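Local coordinates for protein glycosyl hydrolase (Streptomyces cattleya, PDB 7LR8) that probably hydrolyses the beta-1,4 linkage between mannose and N-acetylglucosamine as a family 5 glycosidase of N-glycan breakdown, at residues B[200-205]-B[209-214]; B[227-232]-B[243-248]; B[252-257]-B[294-299]. The protein carries 1 engineered substitution. All coordinates share one frame; numbering follows the deposited sequence.

Contact 1. Residues B[200-205]-B[209-214]; sequences AAWYLD and FTPAHS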
loop_
_atom_site.group_PDB
_atom_site.type_symbol
_atom_site.label_atom_id
_atom_site.label_comp_id
_atom_site.label_asym_id
_atom_site.label_seq_id
_atom_site.Cartn_x
_atom_site.Cartn_y
_atom_site.Cartn_z
ATOM N N ALA B 200 10.839 -17.495 12.961
ATOM C CA ALA B 200 12.225 -17.168 12.628
ATOM C C ALA B 200 12.991 -16.673 13.849
ATOM O O ALA B 200 14.209 -16.870 13.945
ATOM C CB ALA B 200 12.273 -16.100 11.534
ATOM N N ALA B 201 12.298 -16.038 14.797
ATOM C CA ALA B 201 12.976 -15.568 16.003
ATOM C C ALA B 201 13.578 -16.720 16.804
ATOM O O ALA B 201 14.556 -16.518 17.528
ATOM C CB ALA B 201 12.011 -14.767 16.879
ATOM N N TRP B 202 13.012 -17.924 16.696
ATOM C CA TRP B 202 13.550 -19.092 17.387
ATOM C C TRP B 202 14.340 -20.026 16.483
ATOM O O TRP B 202 15.163 -20.792 16.987
ATOM C CB TRP B 202 12.418 -19.902 18.045
ATOM C CG TRP B 202 11.411 -19.029 18.725
ATOM C CD1 TRP B 202 10.254 -18.540 18.192
ATOM C CD2 TRP B 202 11.489 -18.515 20.054
ATOM N NE1 TRP B 202 9.602 -17.761 19.112
ATOM C CE2 TRP B 202 10.340 -17.729 20.266
ATOM C CE3 TRP B 202 12.416 -18.644 21.086
ATOM C CZ2 TRP B 202 10.095 -17.076 21.467
ATOM C CZ3 TRP B 202 12.172 -17.997 22.279
ATOM C CH2 TRP B 202 11.022 -17.222 22.460
ATOM N N TYR B 203 14.125 -19.975 15.169
ATOM C CA TYR B 203 14.563 -21.039 14.279
ATOM C C TYR B 203 15.620 -20.635 13.253
ATOM O O TYR B 203 16.313 -21.523 12.741
ATOM C CB TYR B 203 13.359 -21.607 13.511
ATOM C CG TYR B 203 12.390 -22.450 14.312
ATOM C CD1 TYR B 203 12.633 -22.795 15.645
ATOM C CD2 TYR B 203 11.227 -22.915 13.721
ATOM C CE1 TYR B 203 11.722 -23.590 16.357
ATOM C CE2 TYR B 203 10.325 -23.703 14.417
ATOM C CZ TYR B 203 10.572 -24.039 15.725
ATOM O OH TYR B 203 9.656 -24.837 16.391
ATOM N N LEU B 204 15.762 -19.347 12.939
ATOM C CA LEU B 204 16.574 -18.875 11.814
ATOM C C LEU B 204 17.873 -18.265 12.327
ATOM O O LEU B 204 17.855 -17.211 12.970
ATOM C CB LEU B 204 15.811 -17.840 10.992
ATOM C CG LEU B 204 15.162 -18.185 9.656
ATOM C CD1 LEU B 204 15.015 -16.918 8.831
ATOM C CD2 LEU B 204 15.974 -19.225 8.905
ATOM N N ASP B 205 18.998 -18.901 12.007
ATOM C CA ASP B 205 20.287 -18.300 12.320
ATOM C C ASP B 205 20.391 -16.938 11.649
ATOM O O ASP B 205 19.909 -16.740 10.530
ATOM C CB ASP B 205 21.437 -19.198 11.857
ATOM C CG ASP B 205 21.420 -20.567 12.508
ATOM O OD1 ASP B 205 20.889 -20.710 13.627
ATOM O OD2 ASP B 205 21.948 -21.508 11.893
ATOM N N PHE B 209 15.716 -10.560 14.966
ATOM C CA PHE B 209 14.876 -10.651 16.148
ATOM C C PHE B 209 15.198 -11.966 16.833
ATOM O O PHE B 209 15.180 -13.021 16.190
ATOM C CB PHE B 209 13.397 -10.550 15.772
ATOM C CG PHE B 209 12.947 -9.138 15.456
ATOM C CD1 PHE B 209 13.201 -8.570 14.213
ATOM C CD2 PHE B 209 12.251 -8.393 16.399
ATOM C CE1 PHE B 209 12.779 -7.263 13.922
ATOM C CE2 PHE B 209 11.827 -7.092 16.123
ATOM C CZ PHE B 209 12.095 -6.522 14.880
ATOM N N THR B 210 15.552 -11.899 18.113
ATOM C CA THR B 210 16.163 -13.032 18.793
ATOM C C THR B 210 15.221 -13.656 19.816
ATOM O O THR B 210 14.205 -13.061 20.197
ATOM C CB THR B 210 17.452 -12.599 19.504
ATOM O OG1 THR B 210 17.126 -11.710 20.584
ATOM C CG2 THR B 210 18.405 -11.897 18.528
ATOM N N PRO B 211 15.526 -14.874 20.280
ATOM C CA PRO B 211 14.758 -15.418 21.412
ATOM C C PRO B 211 14.818 -14.526 22.638
ATOM O O PRO B 211 13.825 -14.388 23.360
ATOM C CB PRO B 211 15.424 -16.773 21.669
ATOM C CG PRO B 211 16.085 -17.139 20.361
ATOM C CD PRO B 211 16.527 -15.831 19.770
ATOM N N ALA B 212 15.967 -13.907 22.890
ATOM C CA ALA B 212 16.078 -13.006 24.031
ATOM C C ALA B 212 15.116 -11.824 23.907
ATOM O O ALA B 212 14.503 -11.414 24.902
ATOM C CB ALA B 212 17.519 -12.521 24.169
ATOM N N HIS B 213 14.970 -11.259 22.698
ATOM C CA HIS B 213 14.019 -10.160 22.517
ATOM C C HIS B 213 12.607 -10.594 22.888
ATOM O O HIS B 213 11.875 -9.851 23.555
ATOM C CB HIS B 213 14.011 -9.656 21.071
ATOM C CG HIS B 213 15.297 -9.047 20.596
ATOM N ND1 HIS B 213 15.687 -9.109 19.275
ATOM C CD2 HIS B 213 16.247 -8.322 21.234
ATOM C CE1 HIS B 213 16.836 -8.478 19.125
ATOM N NE2 HIS B 213 17.198 -7.988 20.297
ATOM N N SER B 214 12.196 -11.784 22.437
ATOM C CA SER B 214 10.827 -12.236 22.672
ATOM C C SER B 214 10.568 -12.511 24.150
ATOM O O SER B 214 9.474 -12.240 24.660
ATOM C CB SER B 214 10.544 -13.490 21.843
ATOM O OG SER B 214 10.366 -13.156 20.473
#

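Contact 2. Residues B[227-232]-B[243-248]; sequences VFNGTA and AQHAAY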
loop_
_atom_site.group_PDB
_atom_site.type_symbol
_atom_site.label_atom_id
_atom_site.label_comp_id
_atom_site.label_asym_id
_atom_site.label_seq_id
_atom_site.Cartn_x
_atom_site.Cartn_y
_atom_site.Cartn_z
ATOM N N VAL B 227 2.564 -25.482 11.916
ATOM C CA VAL B 227 3.255 -26.721 11.552
ATOM C C VAL B 227 3.528 -26.856 10.061
ATOM O O VAL B 227 4.098 -27.872 9.646
ATOM C CB VAL B 227 2.476 -27.952 12.071
ATOM C CG1 VAL B 227 2.397 -27.913 13.592
ATOM C CG2 VAL B 227 1.088 -28.039 11.465
ATOM N N PHE B 228 3.169 -25.860 9.239
ATOM C CA PHE B 228 3.648 -25.849 7.861
ATOM C C PHE B 228 5.084 -25.340 7.754
ATOM O O PHE B 228 5.603 -25.195 6.640
ATOM C CB PHE B 228 2.722 -25.020 6.949
ATOM C CG PHE B 228 2.472 -23.601 7.414
ATOM C CD1 PHE B 228 3.516 -22.707 7.619
ATOM C CD2 PHE B 228 1.174 -23.155 7.607
ATOM C CE1 PHE B 228 3.271 -21.405 8.037
ATOM C CE2 PHE B 228 0.922 -21.865 8.026
ATOM C CZ PHE B 228 1.972 -20.980 8.233
ATOM N N ASN B 229 5.733 -25.093 8.885
ATOM C CA ASN B 229 7.088 -24.563 8.945
ATOM C C ASN B 229 8.162 -25.627 8.733
ATOM O O ASN B 229 9.325 -25.386 9.082
ATOM C CB ASN B 229 7.302 -23.873 10.292
ATOM C CG ASN B 229 7.275 -24.842 11.458
ATOM O OD1 ASN B 229 7.134 -26.066 11.283
ATOM N ND2 ASN B 229 7.404 -24.305 12.662
ATOM N N GLY B 230 7.791 -26.806 8.228
ATOM C CA GLY B 230 8.690 -27.934 8.103
ATOM C C GLY B 230 8.369 -29.074 9.043
ATOM O O GLY B 230 8.845 -30.195 8.825
ATOM N N THR B 231 7.569 -28.816 10.082
ATOM C CA THR B 231 7.265 -29.857 11.054
ATOM C C THR B 231 6.419 -30.954 10.435
ATOM O O THR B 231 6.779 -32.136 10.491
ATOM C CB THR B 231 6.543 -29.263 12.262
ATOM O OG1 THR B 231 7.384 -28.290 12.908
ATOM C CG2 THR B 231 6.194 -30.381 13.232
ATOM N N ALA B 232 5.280 -30.585 9.848
ATOM C CA ALA B 232 4.430 -31.592 9.214
ATOM C C ALA B 232 5.136 -32.264 8.042
ATOM O O ALA B 232 4.995 -33.474 7.831
ATOM C CB ALA B 232 3.119 -30.960 8.754
ATOM N N ALA B 243 1.711 -32.660 16.656
ATOM C CA ALA B 243 0.734 -32.400 17.717
ATOM C C ALA B 243 1.332 -31.600 18.866
ATOM O O ALA B 243 0.604 -30.902 19.581
ATOM C CB ALA B 243 0.170 -33.714 18.254
ATOM N N GLN B 244 2.635 -31.720 19.089
ATOM C CA GLN B 244 3.281 -31.103 20.233
ATOM C C GLN B 244 4.015 -29.821 19.864
ATOM O O GLN B 244 4.689 -29.235 20.718
ATOM C CB GLN B 244 4.250 -32.106 20.872
ATOM C CG GLN B 244 3.572 -33.326 21.533
ATOM C CD GLN B 244 3.067 -33.010 22.928
ATOM O OE1 GLN B 244 3.485 -32.027 23.544
ATOM N NE2 GLN B 244 2.181 -33.850 23.439
ATOM N N HIS B 245 3.909 -29.371 18.614
ATOM C CA HIS B 245 4.732 -28.246 18.193
ATOM C C HIS B 245 4.430 -26.996 19.012
ATOM O O HIS B 245 5.347 -26.255 19.387
ATOM C CB HIS B 245 4.544 -27.984 16.696
ATOM C CG HIS B 245 5.414 -26.879 16.180
ATOM N ND1 HIS B 245 5.049 -25.547 16.239
ATOM C CD2 HIS B 245 6.661 -26.905 15.652
ATOM C CE1 HIS B 245 6.024 -24.806 15.743
ATOM N NE2 HIS B 245 7.017 -25.603 15.392
ATOM N N ALA B 246 3.159 -26.744 19.313
ATOM C CA ALA B 246 2.831 -25.531 20.057
ATOM C C ALA B 246 3.320 -25.611 21.502
ATOM O O ALA B 246 3.831 -24.622 22.042
ATOM C CB ALA B 246 1.327 -25.268 19.997
ATOM N N ALA B 247 3.168 -26.775 22.151
ATOM C CA ALA B 247 3.725 -26.960 23.489
ATOM C C ALA B 247 5.243 -26.825 23.473
ATOM O O ALA B 247 5.844 -26.310 24.421
ATOM C CB ALA B 247 3.315 -28.329 24.048
ATOM N N TYR B 248 5.886 -27.292 22.403
ATOM C CA TYR B 248 7.329 -27.109 22.272
ATOM C C TYR B 248 7.714 -25.633 22.281
ATOM O O TYR B 248 8.661 -25.232 22.967
ATOM C CB TYR B 248 7.811 -27.745 20.981
ATOM C CG TYR B 248 9.245 -27.427 20.626
ATOM C CD1 TYR B 248 10.279 -27.724 21.503
ATOM C CD2 TYR B 248 9.567 -26.889 19.393
ATOM C CE1 TYR B 248 11.601 -27.460 21.171
ATOM C CE2 TYR B 248 10.883 -26.632 19.047
ATOM C CZ TYR B 248 11.891 -26.919 19.937
ATOM O OH TYR B 248 13.202 -26.666 19.589
#

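Contact 3. Residues B[252-257]-B[294-299]; sequences LAKAWA and DCPEVW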
loop_
_atom_site.group_PDB
_atom_site.type_symbol
_atom_site.label_atom_id
_atom_site.label_comp_id
_atom_site.label_asym_id
_atom_site.label_seq_id
_atom_site.Cartn_x
_atom_site.Cartn_y
_atom_site.Cartn_z
ATOM N N LEU B 252 10.092 -23.982 24.953
ATOM C CA LEU B 252 11.345 -23.448 24.434
ATOM C C LEU B 252 11.509 -21.986 24.816
ATOM O O LEU B 252 12.592 -21.562 25.239
ATOM C CB LEU B 252 11.389 -23.601 22.912
ATOM C CG LEU B 252 12.613 -23.042 22.180
ATOM C CD1 LEU B 252 13.861 -23.782 22.623
ATOM C CD2 LEU B 252 12.434 -23.152 20.673
ATOM N N ALA B 253 10.435 -21.205 24.675
ATOM C CA ALA B 253 10.507 -19.769 24.923
ATOM C C ALA B 253 10.898 -19.471 26.365
ATOM O O ALA B 253 11.521 -18.438 26.644
ATOM C CB ALA B 253 9.164 -19.120 24.581
ATOM N N LYS B 254 10.571 -20.377 27.285
ATOM C CA LYS B 254 10.904 -20.197 28.689
ATOM C C LYS B 254 12.408 -20.173 28.945
ATOM O O LYS B 254 12.836 -19.593 29.950
ATOM C CB LYS B 254 10.254 -21.306 29.519
ATOM C CG LYS B 254 8.731 -21.212 29.563
ATOM C CD LYS B 254 8.106 -22.356 30.336
ATOM C CE LYS B 254 6.592 -22.180 30.395
ATOM N NZ LYS B 254 5.940 -23.313 31.076
ATOM N N ALA B 255 13.220 -20.794 28.081
ATOM C CA ALA B 255 14.649 -20.875 28.373
ATOM C C ALA B 255 15.287 -19.497 28.501
ATOM O O ALA B 255 16.244 -19.334 29.268
ATOM C CB ALA B 255 15.372 -21.687 27.299
ATOM N N TRP B 256 14.775 -18.506 27.774
ATOM C CA TRP B 256 15.379 -17.181 27.702
ATOM C C TRP B 256 14.768 -16.179 28.672
ATOM O O TRP B 256 15.230 -15.035 28.729
ATOM C CB TRP B 256 15.278 -16.624 26.272
ATOM C CG TRP B 256 16.252 -17.242 25.312
ATOM C CD1 TRP B 256 17.510 -16.800 25.016
ATOM C CD2 TRP B 256 16.045 -18.422 24.525
ATOM N NE1 TRP B 256 18.100 -17.632 24.094
ATOM C CE2 TRP B 256 17.223 -18.642 23.784
ATOM C CE3 TRP B 256 14.979 -19.322 24.384
ATOM C CZ2 TRP B 256 17.362 -19.713 22.899
ATOM C CZ3 TRP B 256 15.119 -20.388 23.507
ATOM C CH2 TRP B 256 16.301 -20.573 22.776
ATOM N N ALA B 257 13.749 -16.568 29.434
ATOM C CA ALA B 257 13.122 -15.635 30.362
ATOM C C ALA B 257 14.027 -15.361 31.556
ATOM O O ALA B 257 14.688 -16.263 32.080
ATOM C CB ALA B 257 11.777 -16.183 30.851
ATOM N N ASP B 294 -0.991 -28.904 29.078
ATOM C CA ASP B 294 -0.093 -29.634 29.967
ATOM C C ASP B 294 1.198 -28.857 30.261
ATOM O O ASP B 294 2.119 -29.407 30.873
ATOM C CB ASP B 294 0.233 -31.005 29.361
ATOM C CG ASP B 294 0.818 -31.974 30.367
ATOM O OD1 ASP B 294 0.298 -32.058 31.507
ATOM O OD2 ASP B 294 1.800 -32.665 30.003
ATOM N N CYS B 295 1.283 -27.609 29.821
ATOM C CA CYS B 295 2.408 -26.722 30.080
ATOM C C CYS B 295 1.991 -25.672 31.089
ATOM O O CYS B 295 0.939 -25.048 30.901
ATOM C CB CYS B 295 2.861 -26.029 28.796
ATOM S SG CYS B 295 3.502 -27.133 27.544
ATOM N N PRO B 296 2.752 -25.454 32.161
ATOM C CA PRO B 296 2.373 -24.423 33.130
ATOM C C PRO B 296 2.676 -23.032 32.599
ATOM O O PRO B 296 3.447 -22.849 31.652
ATOM C CB PRO B 296 3.237 -24.742 34.358
ATOM C CG PRO B 296 3.966 -26.015 34.046
ATOM C CD PRO B 296 3.981 -26.151 32.558
ATOM N N GLU B 297 2.067 -22.036 33.249
ATOM C CA GLU B 297 2.318 -20.619 32.954
ATOM C C GLU B 297 1.992 -20.269 31.505
ATOM O O GLU B 297 2.631 -19.402 30.908
ATOM C CB GLU B 297 3.764 -20.222 33.278
ATOM C CG GLU B 297 4.023 -19.973 34.763
ATOM C CD GLU B 297 4.278 -21.245 35.555
ATOM O OE1 GLU B 297 4.951 -22.155 35.034
ATOM O OE2 GLU B 297 3.814 -21.326 36.713
ATOM N N VAL B 298 1.002 -20.933 30.925
ATOM C CA VAL B 298 0.489 -20.531 29.619
ATOM C C VAL B 298 -0.497 -19.400 29.864
ATOM O O VAL B 298 -1.500 -19.585 30.570
ATOM C CB VAL B 298 -0.192 -21.705 28.900
ATOM C CG1 VAL B 298 -0.943 -21.193 27.677
ATOM C CG2 VAL B 298 0.821 -22.793 28.522
ATOM N N TRP B 299 -0.201 -18.219 29.319
ATOM C CA TRP B 299 -1.113 -17.093 29.487
ATOM C C TRP B 299 -2.461 -17.393 28.848
ATOM O O TRP B 299 -3.515 -17.109 29.430
ATOM C CB TRP B 299 -0.513 -15.822 28.882
ATOM C CG TRP B 299 -1.330 -14.594 29.159
ATOM C CD1 TRP B 299 -1.165 -13.721 30.189
ATOM C CD2 TRP B 299 -2.437 -14.100 28.388
ATOM N NE1 TRP B 299 -2.092 -12.710 30.111
ATOM C CE2 TRP B 299 -2.891 -12.923 29.019
ATOM C CE3 TRP B 299 -3.091 -14.539 27.232
ATOM C CZ2 TRP B 299 -3.969 -12.186 28.533
ATOM C CZ3 TRP B 299 -4.155 -13.800 26.749
ATOM C CH2 TRP B 299 -4.582 -12.638 27.396
#

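Contact 1. Residues B[200-205]-B[209-214]
Trp202 and Ala201 of helix 200-203 pack on Pro211 and Ser214 of helix 211-216 within the connection between strands 194-196 and 221-225 of the (beta/alpha)8 barrel. The CA-CB bond of Trp202 points away from 209-214, yet chi1 of -43° places CG beside the backbone N and brings the end of the indole back toward 211-214. On its six-membered ring, CE3 and CZ3 lie against the proline, CZ3 being 3.5 Å from Pro211 CB. Beyond them CH2 reaches Ser214 CB at 3.8 Å, and CZ2 comes to 3.6 Å from Ser214 CB; Pro211 CB and Ser214 CB both come to the ring obliquely. Ala253 of helix 240-253 and Thr221 and Val223 of strand 221-225 also touch this indole. A serine in place of Trp202 would probably open a gap beside the pyrrolidine ring and leave Ser214 CB without its apolar neighbour. Next to the indole, at Ala201, backbone meets backbone. Ala201 CA makes a CH...O contact of 3.4 Å with Phe209 O, which also accepts a hydrogen bond from Arg373. Ala201 O sits 3.1 Å from Pro211 CD, and Pro211 N has no hydrogen to offer it. Helix 211-216 is N-capped by Thr210, whose OG1 accepts from His213 N at 3.1 Å and lies over the centre of the His213 imidazole, 3.2 Å above its plane.

Contact 2. Residues B[227-232]-B[243-248]
Val227 and His245 mark the nearest approach of the backbones, with 7.0 Å between Val227 CA and His245 CA, so side chains alone bridge the loop 227-230 and the start of helix 231-235 to helix 240-253. His245 carries the contact: CG stands anti to the backbone N (chi1 -177°), which carries the imidazole toward 227-232, among three side chains. Val227 slides past His245 in the opposite direction, its CG1 3.8 Å from His245 CB. Farther out, Thr231 OG1 comes obliquely to 3.2 Å from His245 CD2. The Asn229 and His245 side chains come from opposite directions, the amide plane 71° from that of the imidazole. The firm polar hold on the ring is at ND1, hydrogen-bonded to Ser225. Asn229 is itself braced, since its OD1 takes two bonds: Thr231 OG1 donates at 2.8 Å in the carbonyl plane on a lone pair, and Thr231 N at 3.0 Å, tilted 15° from that plane. Asn229 ND2 meanwhile bonds to Asp199. The bond to Thr231 N defines an Asx turn leading into helix 231-235, on the loop after strand 221-225 of the (beta/alpha)8 barrel; Phe228 of this loop touches both sugars in the glycan pocket.

Contact 3. Residues B[252-257]-B[294-299]
Lys254 NZ is gripped by two groups: it donates to Pro296 O across the contact at 2.6 Å and forms a salt bridge with Glu251, three residues earlier. The contact belongs to the (beta/alpha)8 barrel, where the end of helix 240-253 meets the turn that leads from helix 281-293 into strand 298-304. Backbones stay well apart here, the closest pair, Lys254 CA and Glu297 CA, being 9.6 Å from each other, and the lysine spans the distance by itself. Its CG lies beside the backbone N (chi1 -68°), and from there the chain is fully extended, which carries the ammonium group to the far carbonyl. The donor does not follow a lone pair of Pro296 O but sits above the carbonyl plane, 35° out of it. Lys254 CE travels with the nitrogen, 3.5 Å from Pro296 O. Negative charge gathers around the amine, because Glu297 OE1 stands 4.2 Å from Lys254 NZ, too far for a salt bridge but near enough that it would probably help to stabilise the charged lysine. Glu297 has left-handed backbone angles, turning the chain just before strand 298-304, and its backbone already bonds to Val264 of the adjacent strand 264-269. Cys295 packs against helix 240-253, on Ala247, Val250 and Glu251. At the lysine's amine the proline ring also comes close, with Pro296 CD 3.8 Å from Lys254 NZ.

In the fold
From the N terminus the three contacts follow in series, with none nested or crossed. Contact 1 closes a tight loop of three residues after strand 194-196. The chain then runs through strand 221-225 to contact 2, which closes over ten residues that take in the rest of helix 231-235 and the start of helix 240-253. Contact 3 spans 36 residues, including strand 264-269 and helix 281-293, and so ties the end of helix 240-253 to the turn just before strand 298-304, the last of the barrel. That helix serves both contacts 2 and 3. Contact 1 meets the other two: Tyr203 touches Tyr248 of that helix and Asn229 of the loop before it, and Pro211 touches Trp256 just after it.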